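PDB 6QGM: VirX1 from Cyanophage Syn10, which is a viral halogenase of the tryptophan halogenase family that iodinates diverse substrates, probably with a reduced flavin as cofactor. Local coordinates for residues 269-274 with 354-359; 281-286 with 290-295. One frame throughout, in Å; residues are numbered along the deposited sequence.

Interaction 1 (269-274 with 354-359); sequences NVTDCH and LESTGL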
# COMPACT_ATOMS: atom_id res chain seq x y z
N ASN B 269 31.31 18.34 17.84
CA ASN B 269 29.96 18.50 17.26
C ASN B 269 29.24 17.20 16.83
O ASN B 269 28.10 17.34 16.36
CB ASN B 269 30.14 19.35 16.00
CG ASN B 269 29.17 20.49 15.92
OD1 ASN B 269 28.26 20.60 16.73
ND2 ASN B 269 29.39 21.35 14.94
N VAL B 270 29.87 16.02 16.85
CA VAL B 270 29.31 14.78 16.21
C VAL B 270 29.57 13.52 17.04
O VAL B 270 30.56 13.48 17.79
CB VAL B 270 29.85 14.58 14.78
CG1 VAL B 270 29.68 15.83 13.92
CG2 VAL B 270 31.30 14.12 14.78
N THR B 271 28.70 12.51 16.88
CA THR B 271 28.96 11.10 17.23
C THR B 271 29.66 10.44 16.04
O THR B 271 29.04 10.35 14.97
CB THR B 271 27.67 10.35 17.61
OG1 THR B 271 26.93 11.07 18.60
CG2 THR B 271 27.94 8.98 18.17
N ASP B 272 30.93 10.05 16.20
CA ASP B 272 31.70 9.30 15.17
C ASP B 272 31.46 7.81 15.37
O ASP B 272 31.49 7.33 16.52
CB ASP B 272 33.21 9.60 15.20
CG ASP B 272 33.99 8.94 14.07
OD1 ASP B 272 33.48 8.89 12.94
OD2 ASP B 272 35.12 8.48 14.33
N CYS B 273 31.24 7.11 14.26
CA CYS B 273 31.08 5.64 14.17
C CYS B 273 32.18 5.12 13.25
O CYS B 273 32.13 5.38 12.05
CB CYS B 273 29.69 5.30 13.66
SG CYS B 273 28.38 6.10 14.64
N HIS B 274 33.16 4.45 13.84
CA HIS B 274 34.37 3.93 13.15
C HIS B 274 34.20 2.43 12.91
O HIS B 274 34.22 1.68 13.89
CB HIS B 274 35.61 4.21 13.99
CG HIS B 274 36.86 3.90 13.27
ND1 HIS B 274 37.66 4.87 12.77
CD2 HIS B 274 37.43 2.72 12.93
CE1 HIS B 274 38.71 4.33 12.18
NE2 HIS B 274 38.57 3.01 12.25
N LEU B 354 24.20 2.67 16.26
CA LEU B 354 24.84 3.14 14.99
C LEU B 354 24.04 4.34 14.45
O LEU B 354 24.64 5.17 13.74
CB LEU B 354 24.87 1.98 13.99
CG LEU B 354 25.63 2.27 12.70
CD1 LEU B 354 27.08 2.60 12.98
CD2 LEU B 354 25.54 1.10 11.73
N GLU B 355 22.75 4.42 14.76
CA GLU B 355 21.90 5.57 14.38
C GLU B 355 21.43 6.27 15.66
O GLU B 355 20.36 6.88 15.65
CB GLU B 355 20.77 5.08 13.46
CG GLU B 355 21.19 5.00 12.01
CD GLU B 355 21.60 6.33 11.37
OE1 GLU B 355 21.02 7.37 11.76
OE2 GLU B 355 22.50 6.32 10.48
N SER B 356 22.25 6.24 16.70
CA SER B 356 22.08 6.98 17.98
C SER B 356 20.66 6.75 18.47
O SER B 356 19.98 7.71 18.85
CB SER B 356 22.37 8.44 17.79
OG SER B 356 23.66 8.62 17.23
N THR B 357 20.25 5.49 18.46
CA THR B 357 18.85 5.03 18.63
C THR B 357 18.68 4.53 20.09
O THR B 357 17.53 4.28 20.48
CB THR B 357 18.52 4.12 17.44
OG1 THR B 357 17.18 3.66 17.49
CG2 THR B 357 19.47 2.95 17.27
N GLY B 358 19.77 4.50 20.87
CA GLY B 358 19.80 4.16 22.31
C GLY B 358 18.51 4.52 23.04
O GLY B 358 17.83 3.63 23.51
N LEU B 359 18.18 5.80 23.13
CA LEU B 359 17.04 6.32 23.94
C LEU B 359 15.71 6.20 23.19
O LEU B 359 14.68 6.58 23.81
CB LEU B 359 17.29 7.80 24.31
CG LEU B 359 18.27 8.05 25.46
CD1 LEU B 359 18.12 9.48 25.98
CD2 LEU B 359 18.06 7.07 26.61
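Cys273 and Leu354 make the apolar half of this contact. The CB of Cys273 and the CD1 of Leu354 approach to 3.8 Å, and Cys273 SG lies 4.1 Å from that same methyl. The leucine does the reaching: its CB does not aim at the strand, but CG anti to the backbone N (chi1 -174°) and chi2 near 60° bring CD1 round toward the cysteine. Cys273, by contrast, points its CB at the loop, and its SG settles 4.0 Å from Leu354 O in loose van der Waals contact.

Two residues back along the strand and two on along the loop, the contact turns polar without becoming a bond. Thr271 OG1 and Ser356 OG are 4.3 Å apart, and each is hydrogen-bonded elsewhere. Thr271 OG1 pairs with His166 NE2, while Ser356 OG meets both Lys76 NZ and Ser48 OG.

Flavin-dependent tryptophan halogenases use a lysine and a glutamate; the bond of Lys76 to Ser356, next to Glu355, is consistent with this loop lying near that site. Altogether a modest, fully buried patch joins the face of strand 270-275 that carries Thr271 and Cys273 to the loop that leads into helix 360-373. Strand 78-82 borders Glu355 and Ser356, Trp280 of strand 279-285 touches both Cys273 and Leu354, and helix 382-408 packs on Leu354 and Glu355.

Interaction 2 (281-286 with 290-295); sequences VWNIPL and IGTGYC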
# COMPACT_ATOMS: atom_id res chain seq x y z
N VAL B 281 33.14 1.11 16.37
CA VAL B 281 33.40 1.81 17.65
C VAL B 281 32.71 3.18 17.61
O VAL B 281 32.86 3.88 16.59
CB VAL B 281 34.92 1.92 17.90
CG1 VAL B 281 35.29 2.98 18.93
CG2 VAL B 281 35.48 0.58 18.29
N TRP B 282 31.95 3.50 18.66
CA TRP B 282 31.31 4.84 18.84
C TRP B 282 32.27 5.75 19.61
O TRP B 282 33.04 5.23 20.44
CB TRP B 282 29.94 4.74 19.52
CG TRP B 282 29.95 4.38 20.98
CD1 TRP B 282 30.24 5.21 22.02
CD2 TRP B 282 29.59 3.11 21.55
NE1 TRP B 282 30.12 4.53 23.21
CE2 TRP B 282 29.71 3.25 22.95
CE3 TRP B 282 29.18 1.88 21.02
CZ2 TRP B 282 29.44 2.20 23.83
CZ3 TRP B 282 28.92 0.84 21.89
CH2 TRP B 282 29.06 0.99 23.27
N ASN B 283 32.23 7.04 19.28
CA ASN B 283 32.96 8.13 19.98
C ASN B 283 31.92 9.19 20.38
O ASN B 283 31.28 9.77 19.49
CB ASN B 283 34.09 8.69 19.10
CG ASN B 283 35.02 9.59 19.86
OD1 ASN B 283 36.11 9.17 20.24
ND2 ASN B 283 34.57 10.81 20.15
N ILE B 284 31.71 9.38 21.68
CA ILE B 284 30.72 10.33 22.24
C ILE B 284 31.46 11.35 23.10
O ILE B 284 31.84 11.05 24.22
CB ILE B 284 29.62 9.56 23.00
CG1 ILE B 284 28.80 8.72 22.02
CG2 ILE B 284 28.73 10.51 23.78
CD1 ILE B 284 27.87 7.75 22.69
N PRO B 285 31.73 12.56 22.57
CA PRO B 285 32.36 13.62 23.36
C PRO B 285 31.38 14.17 24.41
O PRO B 285 30.28 14.54 24.05
CB PRO B 285 32.70 14.73 22.35
CG PRO B 285 32.52 14.07 20.98
CD PRO B 285 31.49 12.97 21.18
N LEU B 286 31.80 14.17 25.67
CA LEU B 286 31.11 14.87 26.78
C LEU B 286 31.99 16.01 27.27
O LEU B 286 33.08 16.21 26.72
CB LEU B 286 30.81 13.86 27.89
CG LEU B 286 29.86 12.73 27.51
CD1 LEU B 286 29.64 11.82 28.70
CD2 LEU B 286 28.55 13.26 26.99
N ILE B 290 35.70 11.58 26.77
CA ILE B 290 35.13 10.86 25.60
C ILE B 290 34.60 9.50 26.08
O ILE B 290 35.39 8.78 26.72
CB ILE B 290 36.18 10.68 24.49
CG1 ILE B 290 36.81 12.01 24.06
CG2 ILE B 290 35.60 9.92 23.30
CD1 ILE B 290 38.08 11.83 23.27
N GLY B 291 33.34 9.19 25.81
CA GLY B 291 32.78 7.83 25.95
C GLY B 291 32.94 7.07 24.64
O GLY B 291 32.63 7.66 23.59
N THR B 292 33.43 5.82 24.69
CA THR B 292 33.77 5.00 23.50
C THR B 292 33.52 3.52 23.77
O THR B 292 33.81 3.07 24.89
CB THR B 292 35.23 5.20 23.10
OG1 THR B 292 35.57 6.58 23.18
CG2 THR B 292 35.56 4.66 21.73
N GLY B 293 33.02 2.77 22.78
CA GLY B 293 32.78 1.32 22.87
C GLY B 293 32.84 0.62 21.52
O GLY B 293 32.65 1.30 20.50
N TYR B 294 33.12 -0.69 21.52
CA TYR B 294 33.11 -1.59 20.35
C TYR B 294 31.79 -2.38 20.39
O TYR B 294 31.56 -3.05 21.41
CB TYR B 294 34.33 -2.52 20.42
CG TYR B 294 34.72 -3.26 19.16
CD1 TYR B 294 33.96 -3.21 17.99
CD2 TYR B 294 35.84 -4.07 19.15
CE1 TYR B 294 34.33 -3.91 16.86
CE2 TYR B 294 36.22 -4.77 18.02
CZ TYR B 294 35.47 -4.69 16.87
OH TYR B 294 35.86 -5.36 15.76
N CYS B 295 30.95 -2.25 19.37
CA CYS B 295 29.86 -3.22 19.05
C CYS B 295 30.42 -4.25 18.08
O CYS B 295 30.87 -3.83 17.01
CB CYS B 295 28.67 -2.56 18.38
SG CYS B 295 27.66 -1.62 19.54
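Trp282 and Gly293 form a hydrogen-bonded pair in which the backbone bonds are unequal. Trp282 N donates to Gly293 O at 3.0 Å, whereas the return bond from Gly293 N to Trp282 O is weak at 3.4 Å and doubtful, since the place of Trp282 O is uncertain. Ile284 and Gly291 are held more evenly: Ile284 N reaches Gly291 O at 2.7 Å, and Gly291 N reaches Ile284 O at 2.9 Å.

Paired with Trp282 and Ile284 are Gly293 and Gly291, which present no side chain on the face where the indole lies, and the ring uses the bare backbone there. With chi1 at 71°, its CG lies between the backbone N and the carbonyl carbon, which lays the ring back over the partner strand. Gly293 CA stands 3.6 Å from the centroid of the six-membered ring, almost on its normal, a CH-pi contact. Cys295 SG meets the same ring from its edge, 3.6 Å from Trp282 CZ3. Trp282 NE1 and Gly293 N are both donors and do not bond.

This is an antiparallel beta hairpin, its strands running at 166° to each other. In the non-hydrogen-bonded pairs, Val281, Asn283, Pro285, Ile290, Thr292 and Tyr294 turn their side chains to the other face. There the Asn283 amide crosses Ile290, whose CG2 lies 3.2 Å from Asn283 OD1, and Val281 CG2 rests on Tyr294 CB at 3.9 Å. The backbones of Ile290, Thr292 and Tyr294 bond instead to strand 252-258, and Tyr294 OH accepts from Asn278 N.

How the interactions relate
The two interactions lie about 9 Å apart, centre to centre. Three of the four segments belong to one mixed sheet, and 354-359 is a loop lying against it. Strand 270-275 comes first along the chain, then 279-285, which turns back as 290-296; the loop arrives later, so interaction 2 falls between the two halves of interaction 1. They meet through main-chain bonds: Val281 N lies 2.8 Å from His274 O, and Asn283 N 2.9 Å from Asp272 O, both probable hydrogen bonds. Strand 279-285 therefore has interaction 2 along one edge and strand 270-275 along the other. Interaction 1 then ties this three-strand meander to a loop some 80 residues away in sequence, probably near the halogenation site.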